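Side-chain contacts in glycoside transferase (Listeria monocytogenes, PDB 6R2M), which is a monomeric extracellular glycoside hydrolase that probably acts on exopolysaccharide: residues D145-D148 against K153-D156; M291-P296 against I305-T310; K67-Q72 against E115-P120; N229-L234 against T275-N280. One frame throughout, in Å; residues are numbered along the deposited sequence.

Interaction 1: residues D145-D148 against K153-D156; sequences DFYD and KKAD
Set between its backbone N and carbonyl carbon (chi1 60°), the ring of F146 folds down onto the methyl of A155, while Y147 carries CG anti to its N (chi1 176°) and turns a ring edge to K154 on the other face of the strand pair. A155 CB lies over the middle of the F146 ring, 3.4 Å from the centroid and only 7° off the ring normal, a CH-pi contact in which the methyl meets all six carbons almost equally. At Y147 the meeting is of another kind: K154 CG sits at the ring edge, near its plane, 3.7 Å from CD1. The rest of the lysine bends away from the extended form, and its NZ bonds the backbone O of Y136, whose own ring meets that of Y147.

Backbone bonds set this register, that of a two-stranded antiparallel beta hairpin. D148 and K153 form the hydrogen-bonded pair, with D148 N to K153 O at 2.7 Å and the longer return bond K153 N to D148 O at 3.2 Å. Beyond the strands, A155 N gives to F146 O at 2.9 Å. D148 OD2 bonds T96 OG1. The backbone therefore fixes the pairing, an apolar methyl-on-ring contact covers one end, and the D148 carboxylate, taking the N-H groups of V150 and H151 with OD1, braces the turn.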
loop_
_atom_site.group_PDB
_atom_site.type_symbol
_atom_site.label_atom_id
_atom_site.label_comp_id
_atom_site.label_asym_id
_atom_site.label_seq_id
_atom_site.Cartn_x
_atom_site.Cartn_y
_atom_site.Cartn_z
ATOM N N ASP A 145 1.609 -14.555 -2.916
ATOM C CA ASP A 145 1.728 -13.209 -3.486
ATOM C C ASP A 145 0.832 -12.998 -4.694
ATOM O O ASP A 145 0.402 -11.865 -4.960
ATOM C CB ASP A 145 3.169 -12.926 -3.892
ATOM C CG ASP A 145 4.080 -12.735 -2.699
ATOM O OD1 ASP A 145 3.578 -12.430 -1.596
ATOM O OD2 ASP A 145 5.305 -12.917 -2.864
ATOM N N PHE A 146 0.584 -14.047 -5.465
ATOM C CA PHE A 146 -0.091 -13.854 -6.739
ATOM C C PHE A 146 -0.577 -15.190 -7.260
ATOM O O PHE A 146 -0.192 -16.255 -6.774
ATOM C CB PHE A 146 0.811 -13.188 -7.784
ATOM C CG PHE A 146 2.049 -13.964 -8.115
ATOM C CD1 PHE A 146 2.004 -15.074 -8.958
ATOM C CD2 PHE A 146 3.267 -13.562 -7.609
ATOM C CE1 PHE A 146 3.163 -15.777 -9.259
ATOM C CE2 PHE A 146 4.425 -14.259 -7.909
ATOM C CZ PHE A 146 4.370 -15.361 -8.741
ATOM N N TYR A 147 -1.464 -15.096 -8.237
ATOM C CA TYR A 147 -1.926 -16.228 -9.014
ATOM C C TYR A 147 -1.725 -15.861 -10.473
ATOM O O TYR A 147 -2.125 -14.771 -10.904
ATOM C CB TYR A 147 -3.398 -16.539 -8.724
ATOM C CG TYR A 147 -3.996 -17.646 -9.569
ATOM C CD1 TYR A 147 -3.685 -18.971 -9.317
ATOM C CD2 TYR A 147 -4.883 -17.358 -10.603
ATOM C CE1 TYR A 147 -4.237 -19.988 -10.073
ATOM C CE2 TYR A 147 -5.440 -18.368 -11.366
ATOM C CZ TYR A 147 -5.101 -19.675 -11.095
ATOM O OH TYR A 147 -5.655 -20.693 -11.835
ATOM N N ASP A 148 -1.053 -16.735 -11.217
ATOM C CA ASP A 148 -0.943 -16.559 -12.661
ATOM C C ASP A 148 -2.195 -17.147 -13.298
ATOM O O ASP A 148 -2.384 -18.368 -13.314
ATOM C CB ASP A 148 0.326 -17.216 -13.189
ATOM C CG ASP A 148 0.609 -16.847 -14.620
ATOM O OD1 ASP A 148 -0.297 -16.999 -15.455
ATOM O OD2 ASP A 148 1.740 -16.399 -14.911
ATOM N N LYS A 153 -1.107 -21.060 -12.216
ATOM C CA LYS A 153 -0.134 -21.446 -11.209
ATOM C C LYS A 153 -0.111 -20.383 -10.126
ATOM O O LYS A 153 -0.163 -19.188 -10.427
ATOM C CB LYS A 153 1.265 -21.615 -11.809
ATOM C CG LYS A 153 1.297 -22.404 -13.108
ATOM C CD LYS A 153 1.652 -23.873 -12.892
ATOM C CE LYS A 153 1.216 -24.734 -14.086
ATOM N NZ LYS A 153 1.289 -24.005 -15.393
ATOM N N LYS A 154 -0.031 -20.822 -8.876
ATOM C CA LYS A 154 0.068 -19.921 -7.735
ATOM C C LYS A 154 1.531 -19.627 -7.407
ATOM O O LYS A 154 2.424 -20.439 -7.664
ATOM C CB LYS A 154 -0.616 -20.532 -6.505
ATOM C CG LYS A 154 -2.067 -20.990 -6.716
ATOM C CD LYS A 154 -2.349 -22.282 -5.945
ATOM C CE LYS A 154 -3.819 -22.433 -5.569
ATOM N NZ LYS A 154 -4.721 -21.619 -6.422
ATOM N N ALA A 155 1.771 -18.453 -6.825
ATOM C CA ALA A 155 3.089 -18.154 -6.282
ATOM C C ALA A 155 3.425 -19.112 -5.142
ATOM O O ALA A 155 2.543 -19.611 -4.438
ATOM C CB ALA A 155 3.153 -16.710 -5.775
ATOM N N ASP A 156 4.719 -19.366 -4.947
ATOM C CA ASP A 156 5.144 -20.195 -3.828
ATOM C C ASP A 156 5.767 -19.368 -2.710
ATOM O O ASP A 156 6.403 -19.926 -1.813
ATOM C CB ASP A 156 6.110 -21.289 -4.287
ATOM C CG ASP A 156 7.291 -20.751 -5.064
ATOM O OD1 ASP A 156 7.633 -19.553 -4.924
ATOM O OD2 ASP A 156 7.899 -21.540 -5.821
#

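Interaction 2: residues M291-P296 against I305-T310; sequences MDTSNP and INKEIT
K307 lays the middle of its side chain against T293, its CD 3.7 Å from T293 CG2 and 3.8 Å from T293 OG1, the lysine running obliquely past the threonine. The setting is a helix-loop-helix connection: M291 is the first residue to leave helix 278-290, residues 291-296 belong to the loop, and K307 stands on the next helix, 301-312. With CG anti to its backbone N (chi1 175°) and every later torsion close to 180°, K307 is stretched to its full length and carries its ammonium group to the end of the preceding helix. There NZ gives a 2.7 Å hydrogen bond to M291 O, approaching in the carbonyl plane with a C=O...N angle of 158°. NZ also bonds E289 O and, weakly, L288 O, so the positive group sits among carbonyls at the C-terminal end of helix 278-290, where the helix dipole would be expected to favour it.

T293 reaches the same helix a second way. Its hydroxyl gives to a water at 2.6 Å from OG1, and the water passes a hydrogen on to E308 OE2 at 2.8 Å, a bridge beside the direct lysine contact. The loop is shaped by its own Asx turn, in which D292 OD1 accepts from S294 N at 2.9 Å from above the carboxylate plane. The same oxygen uses its syn lone pair for the hydroxyl of S294, with OG 2.6 Å from D292 OD1.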
loop_
_atom_site.group_PDB
_atom_site.type_symbol
_atom_site.label_atom_id
_atom_site.label_comp_id
_atom_site.label_asym_id
_atom_site.label_seq_id
_atom_site.Cartn_x
_atom_site.Cartn_y
_atom_site.Cartn_z
ATOM N N MET A 291 10.451 16.078 2.975
ATOM C CA MET A 291 10.740 15.410 1.711
ATOM C C MET A 291 10.097 16.145 0.550
ATOM O O MET A 291 8.966 16.626 0.646
ATOM C CB MET A 291 10.240 13.961 1.756
ATOM C CG MET A 291 10.800 13.177 2.942
ATOM S SD MET A 291 12.586 12.891 2.887
ATOM C CE MET A 291 13.276 14.325 3.593
ATOM N N ASP A 292 10.819 16.205 -0.562
ATOM C CA ASP A 292 10.383 16.932 -1.750
ATOM C C ASP A 292 9.776 15.938 -2.734
ATOM O O ASP A 292 10.480 15.088 -3.287
ATOM C CB ASP A 292 11.558 17.689 -2.368
ATOM C CG ASP A 292 11.159 18.504 -3.584
ATOM O OD1 ASP A 292 9.945 18.615 -3.875
ATOM O OD2 ASP A 292 12.072 19.055 -4.243
ATOM N N THR A 293 8.464 16.033 -2.938
ATOM C CA THR A 293 7.776 15.177 -3.896
ATOM C C THR A 293 7.353 15.939 -5.153
ATOM O O THR A 293 6.466 15.475 -5.873
ATOM C CB THR A 293 6.546 14.514 -3.259
ATOM O OG1 THR A 293 5.663 15.516 -2.729
ATOM C CG2 THR A 293 6.945 13.547 -2.145
ATOM N N SER A 294 7.959 17.103 -5.431
ATOM C CA SER A 294 7.418 18.009 -6.441
ATOM C C SER A 294 7.989 17.798 -7.841
ATOM O O SER A 294 7.483 18.411 -8.791
ATOM C CB SER A 294 7.638 19.467 -6.023
ATOM O OG SER A 294 9.015 19.797 -5.976
ATOM N N ASN A 295 9.006 16.957 -7.992
ATOM C CA ASN A 295 9.553 16.646 -9.305
ATOM C C ASN A 295 8.935 15.340 -9.781
ATOM O O ASN A 295 9.303 14.275 -9.263
ATOM C CB ASN A 295 11.079 16.527 -9.246
ATOM C CG ASN A 295 11.702 16.250 -10.606
ATOM O OD1 ASN A 295 11.065 15.691 -11.497
ATOM N ND2 ASN A 295 12.961 16.630 -10.764
ATOM N N PRO A 296 8.016 15.357 -10.753
ATOM C CA PRO A 296 7.343 14.112 -11.149
ATOM C C PRO A 296 8.199 13.227 -12.028
ATOM O O PRO A 296 7.832 12.063 -12.244
ATOM C CB PRO A 296 6.104 14.610 -11.897
ATOM C CG PRO A 296 6.560 15.899 -12.515
ATOM C CD PRO A 296 7.553 16.515 -11.534
ATOM N N ILE A 305 1.979 10.022 -3.849
ATOM C CA ILE A 305 0.588 9.892 -3.438
ATOM C C ILE A 305 0.478 9.437 -1.988
ATOM O O ILE A 305 -0.487 9.790 -1.304
ATOM C CB ILE A 305 -0.175 8.949 -4.388
ATOM C CG1 ILE A 305 -1.687 9.124 -4.217
ATOM C CG2 ILE A 305 0.242 7.476 -4.213
ATOM C CD1 ILE A 305 -2.214 10.463 -4.755
ATOM N N ASN A 306 1.440 8.654 -1.480
ATOM C CA ASN A 306 1.375 8.294 -0.068
ATOM C C ASN A 306 1.653 9.495 0.826
ATOM O O ASN A 306 1.085 9.586 1.923
ATOM C CB ASN A 306 2.344 7.156 0.249
ATOM C CG ASN A 306 1.726 5.784 -0.002
ATOM O OD1 ASN A 306 0.782 5.398 0.669
ATOM N ND2 ASN A 306 2.252 5.055 -0.976
ATOM N N LYS A 307 2.475 10.444 0.368
ATOM C CA LYS A 307 2.594 11.679 1.127
ATOM C C LYS A 307 1.260 12.427 1.144
ATOM O O LYS A 307 0.807 12.849 2.214
ATOM C CB LYS A 307 3.730 12.550 0.568
ATOM C CG LYS A 307 3.820 13.912 1.235
ATOM C CD LYS A 307 5.103 14.630 0.879
ATOM C CE LYS A 307 5.152 15.977 1.572
ATOM N NZ LYS A 307 6.393 16.761 1.314
ATOM N N GLU A 308 0.589 12.542 -0.014
ATOM C CA GLU A 308 -0.679 13.267 -0.043
ATOM C C GLU A 308 -1.731 12.576 0.816
ATOM O O GLU A 308 -2.464 13.244 1.550
ATOM C CB GLU A 308 -1.185 13.420 -1.473
ATOM C CG GLU A 308 -0.280 14.268 -2.353
ATOM C CD GLU A 308 -0.031 15.658 -1.795
ATOM O OE1 GLU A 308 -0.938 16.232 -1.158
ATOM O OE2 GLU A 308 1.083 16.183 -2.014
ATOM N N ILE A 309 -1.824 11.242 0.736
ATOM C CA ILE A 309 -2.812 10.531 1.549
ATOM C C ILE A 309 -2.538 10.733 3.032
ATOM O O ILE A 309 -3.447 11.032 3.814
ATOM C CB ILE A 309 -2.818 9.035 1.207
ATOM C CG1 ILE A 309 -3.315 8.809 -0.219
ATOM C CG2 ILE A 309 -3.691 8.254 2.231
ATOM C CD1 ILE A 309 -3.104 7.398 -0.695
ATOM N N THR A 310 -1.277 10.557 3.442
ATOM C CA THR A 310 -0.963 10.588 4.872
ATOM C C THR A 310 -1.155 11.984 5.453
ATOM O O THR A 310 -1.611 12.132 6.592
ATOM C CB THR A 310 0.465 10.077 5.102
ATOM O OG1 THR A 310 0.536 8.689 4.766
ATOM C CG2 THR A 310 0.894 10.255 6.551
HETATM O O HOH W 1 3.278 14.527 -2.187
#

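Interaction 3: residues K67-Q72 against E115-P120; sequences KTFQEQ and EKFSFP
F117 and F69 carry most of this contact. F117, the first residue beyond helix 100-116, pushes the CE2 corner of its ring against the root of F69: CE2 lies 3.7 Å from F69 CB and 3.8 Å from F69 CG. The two rings meet obliquely, centroids 5.6 Å apart and planes at 58°. Different first torsions bring them together, CG of F69 being anti to its backbone N (chi1 -173°) and CG of F117 anti to its carbonyl carbon (chi1 -58°). The contact is apolar.

F119 adds a smaller, looser share, its CE2 4.5 Å from Q70 OE1. That amide oxygen is engaged by Y122 OH, and the ring of Y122 meets both F119 and F69 edge-to-face, so one tyrosine ties the lesser pair to the main one. Between the two phenylalanines the chain turns through a Schellman motif that ends the helix, with S118 at positive phi as its C-prime residue and S118 N bonded to E115 O at 3.2 Å. The turn allows F117 and F119 to point the same way, toward helix 66-79.

F69 is buried among three helices: its own, 66-79; helix 50-62, through M57 and V61; and helix 100-116, through L110 and A113. The contact thus closes the helix 100-116 end against this bundle, with T15 and N64 beside F117.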
loop_
_atom_site.group_PDB
_atom_site.type_symbol
_atom_site.label_atom_id
_atom_site.label_comp_id
_atom_site.label_asym_id
_atom_site.label_seq_id
_atom_site.Cartn_x
_atom_site.Cartn_y
_atom_site.Cartn_z
ATOM N N LYS A 67 -16.701 11.897 -8.704
ATOM C CA LYS A 67 -16.556 11.930 -10.155
ATOM C C LYS A 67 -15.206 11.378 -10.595
ATOM O O LYS A 67 -15.133 10.521 -11.489
ATOM C CB LYS A 67 -16.739 13.351 -10.676
ATOM C CG LYS A 67 -16.361 13.528 -12.128
ATOM C CD LYS A 67 -16.672 14.948 -12.579
ATOM C CE LYS A 67 -16.157 15.214 -13.984
ATOM N NZ LYS A 67 -14.668 15.165 -14.035
ATOM N N THR A 68 -14.120 11.849 -9.977
ATOM C CA THR A 68 -12.813 11.318 -10.357
ATOM C C THR A 68 -12.667 9.859 -9.923
ATOM O O THR A 68 -12.047 9.068 -10.636
ATOM C CB THR A 68 -11.686 12.195 -9.789
ATOM O OG1 THR A 68 -11.966 13.573 -10.083
ATOM C CG2 THR A 68 -10.320 11.829 -10.434
ATOM N N PHE A 69 -13.272 9.473 -8.797
ATOM C CA PHE A 69 -13.232 8.076 -8.377
ATOM C C PHE A 69 -13.853 7.169 -9.440
ATOM O O PHE A 69 -13.284 6.130 -9.792
ATOM C CB PHE A 69 -13.942 7.901 -7.024
ATOM C CG PHE A 69 -13.792 6.522 -6.454
ATOM C CD1 PHE A 69 -14.699 5.531 -6.788
ATOM C CD2 PHE A 69 -12.710 6.193 -5.637
ATOM C CE1 PHE A 69 -14.558 4.243 -6.294
ATOM C CE2 PHE A 69 -12.552 4.897 -5.146
ATOM C CZ PHE A 69 -13.478 3.919 -5.476
ATOM N N GLN A 70 -15.037 7.530 -9.940
ATOM C CA GLN A 70 -15.683 6.701 -10.958
ATOM C C GLN A 70 -14.876 6.679 -12.252
ATOM O O GLN A 70 -14.831 5.645 -12.931
ATOM C CB GLN A 70 -17.115 7.192 -11.205
ATOM C CG GLN A 70 -17.848 6.497 -12.365
ATOM C CD GLN A 70 -17.934 4.993 -12.210
ATOM O OE1 GLN A 70 -18.157 4.485 -11.123
ATOM N NE2 GLN A 70 -17.757 4.270 -13.313
ATOM N N GLU A 71 -14.214 7.790 -12.597
ATOM C CA GLU A 71 -13.359 7.778 -13.781
ATOM C C GLU A 71 -12.252 6.751 -13.624
ATOM O O GLU A 71 -11.924 6.032 -14.578
ATOM C CB GLU A 71 -12.766 9.166 -14.035
ATOM C CG GLU A 71 -13.770 10.110 -14.671
ATOM C CD GLU A 71 -13.359 11.550 -14.560
ATOM O OE1 GLU A 71 -12.293 11.819 -13.975
ATOM O OE2 GLU A 71 -14.119 12.414 -15.050
ATOM N N GLN A 72 -11.700 6.639 -12.412
ATOM C CA GLN A 72 -10.685 5.631 -12.143
ATOM C C GLN A 72 -11.266 4.224 -12.186
ATOM O O GLN A 72 -10.617 3.314 -12.702
ATOM C CB GLN A 72 -10.022 5.899 -10.791
ATOM C CG GLN A 72 -9.251 7.222 -10.798
ATOM C CD GLN A 72 -8.261 7.290 -11.951
ATOM O OE1 GLN A 72 -7.379 6.448 -12.070
ATOM N NE2 GLN A 72 -8.398 8.309 -12.798
ATOM N N GLU A 115 -19.697 3.355 0.696
ATOM C CA GLU A 115 -20.334 4.085 1.784
ATOM C C GLU A 115 -20.231 5.588 1.555
ATOM O O GLU A 115 -21.243 6.297 1.562
ATOM C CB GLU A 115 -19.701 3.698 3.121
ATOM C CG GLU A 115 -19.842 2.225 3.443
ATOM C CD GLU A 115 -19.041 1.824 4.668
ATOM O OE1 GLU A 115 -18.226 2.640 5.157
ATOM O OE2 GLU A 115 -19.218 0.685 5.141
ATOM N N LYS A 116 -19.017 6.070 1.290
ATOM C CA LYS A 116 -18.788 7.508 1.150
ATOM C C LYS A 116 -19.676 8.114 0.069
ATOM O O LYS A 116 -20.198 9.227 0.232
ATOM C CB LYS A 116 -17.308 7.761 0.840
ATOM C CG LYS A 116 -16.916 9.239 0.723
ATOM C CD LYS A 116 -17.005 9.924 2.076
ATOM C CE LYS A 116 -16.204 11.233 2.053
ATOM N NZ LYS A 116 -16.283 11.931 3.373
ATOM N N PHE A 117 -19.857 7.399 -1.044
ATOM C CA PHE A 117 -20.571 7.900 -2.210
ATOM C C PHE A 117 -21.960 7.288 -2.373
ATOM O O PHE A 117 -22.574 7.474 -3.428
ATOM C CB PHE A 117 -19.747 7.647 -3.471
ATOM C CG PHE A 117 -18.378 8.266 -3.430
ATOM C CD1 PHE A 117 -18.188 9.537 -2.886
ATOM C CD2 PHE A 117 -17.284 7.589 -3.947
ATOM C CE1 PHE A 117 -16.933 10.118 -2.858
ATOM C CE2 PHE A 117 -16.030 8.156 -3.923
ATOM C CZ PHE A 117 -15.848 9.424 -3.367
ATOM N N SER A 118 -22.447 6.551 -1.373
ATOM C CA SER A 118 -23.784 5.940 -1.385
ATOM C C SER A 118 -24.053 5.209 -2.703
ATOM O O SER A 118 -25.009 5.491 -3.429
ATOM C CB SER A 118 -24.855 6.997 -1.114
ATOM O OG SER A 118 -24.707 7.524 0.197
ATOM N N PHE A 119 -23.186 4.242 -2.992
ATOM C CA PHE A 119 -23.172 3.571 -4.290
ATOM C C PHE A 119 -22.920 2.090 -4.054
ATOM O O PHE A 119 -21.773 1.622 -4.085
ATOM C CB PHE A 119 -22.115 4.188 -5.210
ATOM C CG PHE A 119 -22.384 3.985 -6.675
ATOM C CD1 PHE A 119 -23.493 4.548 -7.271
ATOM C CD2 PHE A 119 -21.500 3.268 -7.459
ATOM C CE1 PHE A 119 -23.727 4.385 -8.621
ATOM C CE2 PHE A 119 -21.729 3.102 -8.817
ATOM C CZ PHE A 119 -22.849 3.654 -9.395
ATOM N N PRO A 120 -23.980 1.315 -3.813
ATOM C CA PRO A 120 -23.788 -0.094 -3.428
ATOM C C PRO A 120 -23.043 -0.924 -4.453
ATOM O O PRO A 120 -22.410 -1.922 -4.081
ATOM C CB PRO A 120 -25.225 -0.603 -3.240
ATOM C CG PRO A 120 -26.008 0.614 -2.877
ATOM C CD PRO A 120 -25.386 1.741 -3.678
#

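Interaction 4: residues N229-L234 against T275-N280; sequences NFDNFL and TNQAKN
The start of helix 278-290, where Q277 holds the N-cap position, is tied to helix 228-241 by the side chains of Q277 and D231. Q277 NE2 gives a hydrogen bond to D231 OD1, 3.0 Å long and fairly straight at 161°. The two side chains come from opposite directions. The donor reaches OD1 on the syn side, tilted somewhat out of the carboxylate plane, and the oxygen lies near the plane of the amide, although the two groups are turned 65° against each other. Extended beyond CG, Q277 spans the gap between the helices, and D231 OD1 also accepts from Y271 OH of helix 262-274, so two donors grip one buried oxygen.

The amide is fixed from several sides. Its NE2 gives a second bond, to T275 OG1 at 3.1 Å, spending both N-H groups on oxygens, while T275 OG1 itself bonds Y271 O. Q235 NE2, one helical turn beyond D231, binds Q277 OE1 and adds a second link to helix 228-241. The carboxylate of D231 supports the assignment of NE2 as the nitrogen end. From within the new helix, N280 ND2 gives to Q277 OE1 at 3.1 Å, arriving 35° above the carbonyl plane.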
loop_
_atom_site.group_PDB
_atom_site.type_symbol
_atom_site.label_atom_id
_atom_site.label_comp_id
_atom_site.label_asym_id
_atom_site.label_seq_id
_atom_site.Cartn_x
_atom_site.Cartn_y
_atom_site.Cartn_z
ATOM N N ASN A 229 11.375 -5.468 18.908
ATOM C CA ASN A 229 12.715 -5.315 18.370
ATOM C C ASN A 229 12.724 -4.320 17.228
ATOM O O ASN A 229 13.603 -3.454 17.154
ATOM C CB ASN A 229 13.234 -6.668 17.901
ATOM C CG ASN A 229 13.209 -7.676 19.004
ATOM O OD1 ASN A 229 14.014 -7.583 19.926
ATOM N ND2 ASN A 229 12.266 -8.618 18.948
ATOM N N PHE A 230 11.755 -4.428 16.325
ATOM C CA PHE A 230 11.666 -3.429 15.275
ATOM C C PHE A 230 11.294 -2.069 15.844
ATOM O O PHE A 230 11.816 -1.038 15.399
ATOM C CB PHE A 230 10.661 -3.868 14.212
ATOM C CG PHE A 230 10.671 -2.997 13.008
ATOM C CD1 PHE A 230 11.753 -3.003 12.144
ATOM C CD2 PHE A 230 9.586 -2.181 12.729
ATOM C CE1 PHE A 230 11.763 -2.186 11.005
ATOM C CE2 PHE A 230 9.586 -1.372 11.603
ATOM C CZ PHE A 230 10.676 -1.373 10.742
ATOM N N ASP A 231 10.372 -2.040 16.812
ATOM C CA ASP A 231 9.964 -0.761 17.372
ATOM C C ASP A 231 11.145 -0.068 18.028
ATOM O O ASP A 231 11.349 1.133 17.832
ATOM C CB ASP A 231 8.825 -0.953 18.370
ATOM C CG ASP A 231 8.190 0.359 18.795
ATOM O OD1 ASP A 231 7.629 1.057 17.933
ATOM O OD2 ASP A 231 8.259 0.698 19.995
ATOM N N ASN A 232 11.978 -0.829 18.750
ATOM C CA ASN A 232 13.146 -0.237 19.386
ATOM C C ASN A 232 14.136 0.286 18.354
ATOM O O ASN A 232 14.724 1.360 18.537
ATOM C CB ASN A 232 13.833 -1.249 20.295
ATOM C CG ASN A 232 15.172 -0.751 20.793
ATOM O OD1 ASN A 232 16.224 -1.193 20.325
ATOM N ND2 ASN A 232 15.141 0.194 21.729
ATOM N N PHE A 233 14.338 -0.447 17.259
ATOM C CA PHE A 233 15.213 0.056 16.209
ATOM C C PHE A 233 14.726 1.415 15.715
ATOM O O PHE A 233 15.512 2.351 15.563
ATOM C CB PHE A 233 15.280 -0.941 15.051
ATOM C CG PHE A 233 16.129 -0.465 13.915
ATOM C CD1 PHE A 233 17.499 -0.522 14.001
ATOM C CD2 PHE A 233 15.547 0.048 12.765
ATOM C CE1 PHE A 233 18.296 -0.070 12.955
ATOM C CE2 PHE A 233 16.339 0.497 11.708
ATOM C CZ PHE A 233 17.710 0.434 11.811
ATOM N N LEU A 234 13.429 1.537 15.449
ATOM C CA LEU A 234 12.895 2.810 14.972
ATOM C C LEU A 234 13.142 3.916 15.981
ATOM O O LEU A 234 13.576 5.017 15.620
ATOM C CB LEU A 234 11.397 2.680 14.672
ATOM C CG LEU A 234 10.968 1.749 13.536
ATOM C CD1 LEU A 234 9.453 1.742 13.420
ATOM C CD2 LEU A 234 11.603 2.137 12.207
ATOM N N THR A 275 -0.009 3.332 17.036
ATOM C CA THR A 275 0.546 2.661 18.205
ATOM C C THR A 275 0.720 3.596 19.396
ATOM O O THR A 275 1.466 3.271 20.326
ATOM C CB THR A 275 1.871 1.996 17.841
ATOM O OG1 THR A 275 2.828 2.992 17.436
ATOM C CG2 THR A 275 1.647 1.033 16.689
ATOM N N ASN A 276 0.045 4.746 19.375
ATOM C CA ASN A 276 -0.013 5.651 20.520
ATOM C C ASN A 276 1.366 6.217 20.841
ATOM O O ASN A 276 1.790 6.268 21.996
ATOM C CB ASN A 276 -0.628 4.951 21.736
ATOM C CG ASN A 276 -1.084 5.926 22.803
ATOM O OD1 ASN A 276 -1.482 7.052 22.499
ATOM N ND2 ASN A 276 -1.030 5.497 24.061
ATOM N N GLN A 277 2.085 6.627 19.802
ATOM C CA GLN A 277 3.395 7.250 19.951
ATOM C C GLN A 277 3.323 8.648 19.356
ATOM O O GLN A 277 3.892 8.910 18.299
ATOM C CB GLN A 277 4.481 6.397 19.281
ATOM C CG GLN A 277 4.531 4.961 19.773
ATOM C CD GLN A 277 5.799 4.235 19.357
ATOM O OE1 GLN A 277 6.921 4.668 19.655
ATOM N NE2 GLN A 277 5.625 3.128 18.647
ATOM N N ALA A 278 2.615 9.545 20.046
ATOM C CA ALA A 278 2.255 10.828 19.444
ATOM C C ALA A 278 3.475 11.714 19.205
ATOM O O ALA A 278 3.554 12.405 18.182
ATOM C CB ALA A 278 1.232 11.548 20.327
ATOM N N LYS A 279 4.434 11.717 20.132
ATOM C CA LYS A 279 5.628 12.534 19.945
ATOM C C LYS A 279 6.430 12.070 18.737
ATOM O O LYS A 279 6.861 12.885 17.908
ATOM C CB LYS A 279 6.487 12.503 21.206
ATOM C CG LYS A 279 7.710 13.400 21.133
ATOM C CD LYS A 279 8.398 13.463 22.490
ATOM C CE LYS A 279 7.374 13.720 23.595
ATOM N NZ LYS A 279 7.964 13.702 24.962
ATOM N N ASN A 280 6.636 10.757 18.620
ATOM C CA ASN A 280 7.353 10.229 17.467
ATOM C C ASN A 280 6.594 10.507 16.180
ATOM O O ASN A 280 7.208 10.791 15.143
ATOM C CB ASN A 280 7.595 8.728 17.633
ATOM C CG ASN A 280 8.718 8.420 18.611
ATOM O OD1 ASN A 280 9.568 9.265 18.885
ATOM N ND2 ASN A 280 8.721 7.201 19.141
#

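Overall arrangement
Helix 278-290 connects two of the four contacts: interaction 4 ties its start to helix 228-241 and interaction 2 gathers the carbonyls at its last turn, with centres 23 Å apart. Interaction 2 lies as far, centre to centre, from interaction 3, their nearest atoms about 10 Å apart; helix 50-62 borders both, through L55 and Y59 at one and M57 and V61 at the other. Interactions 3 and 4 are the widest pair, 35 Å between centres. The hairpin of interaction 1 stands apart from these helix contacts, on the opposite side of the chain's centre from interaction 2 and 31 Å from it, centre to centre. None of the four touches another.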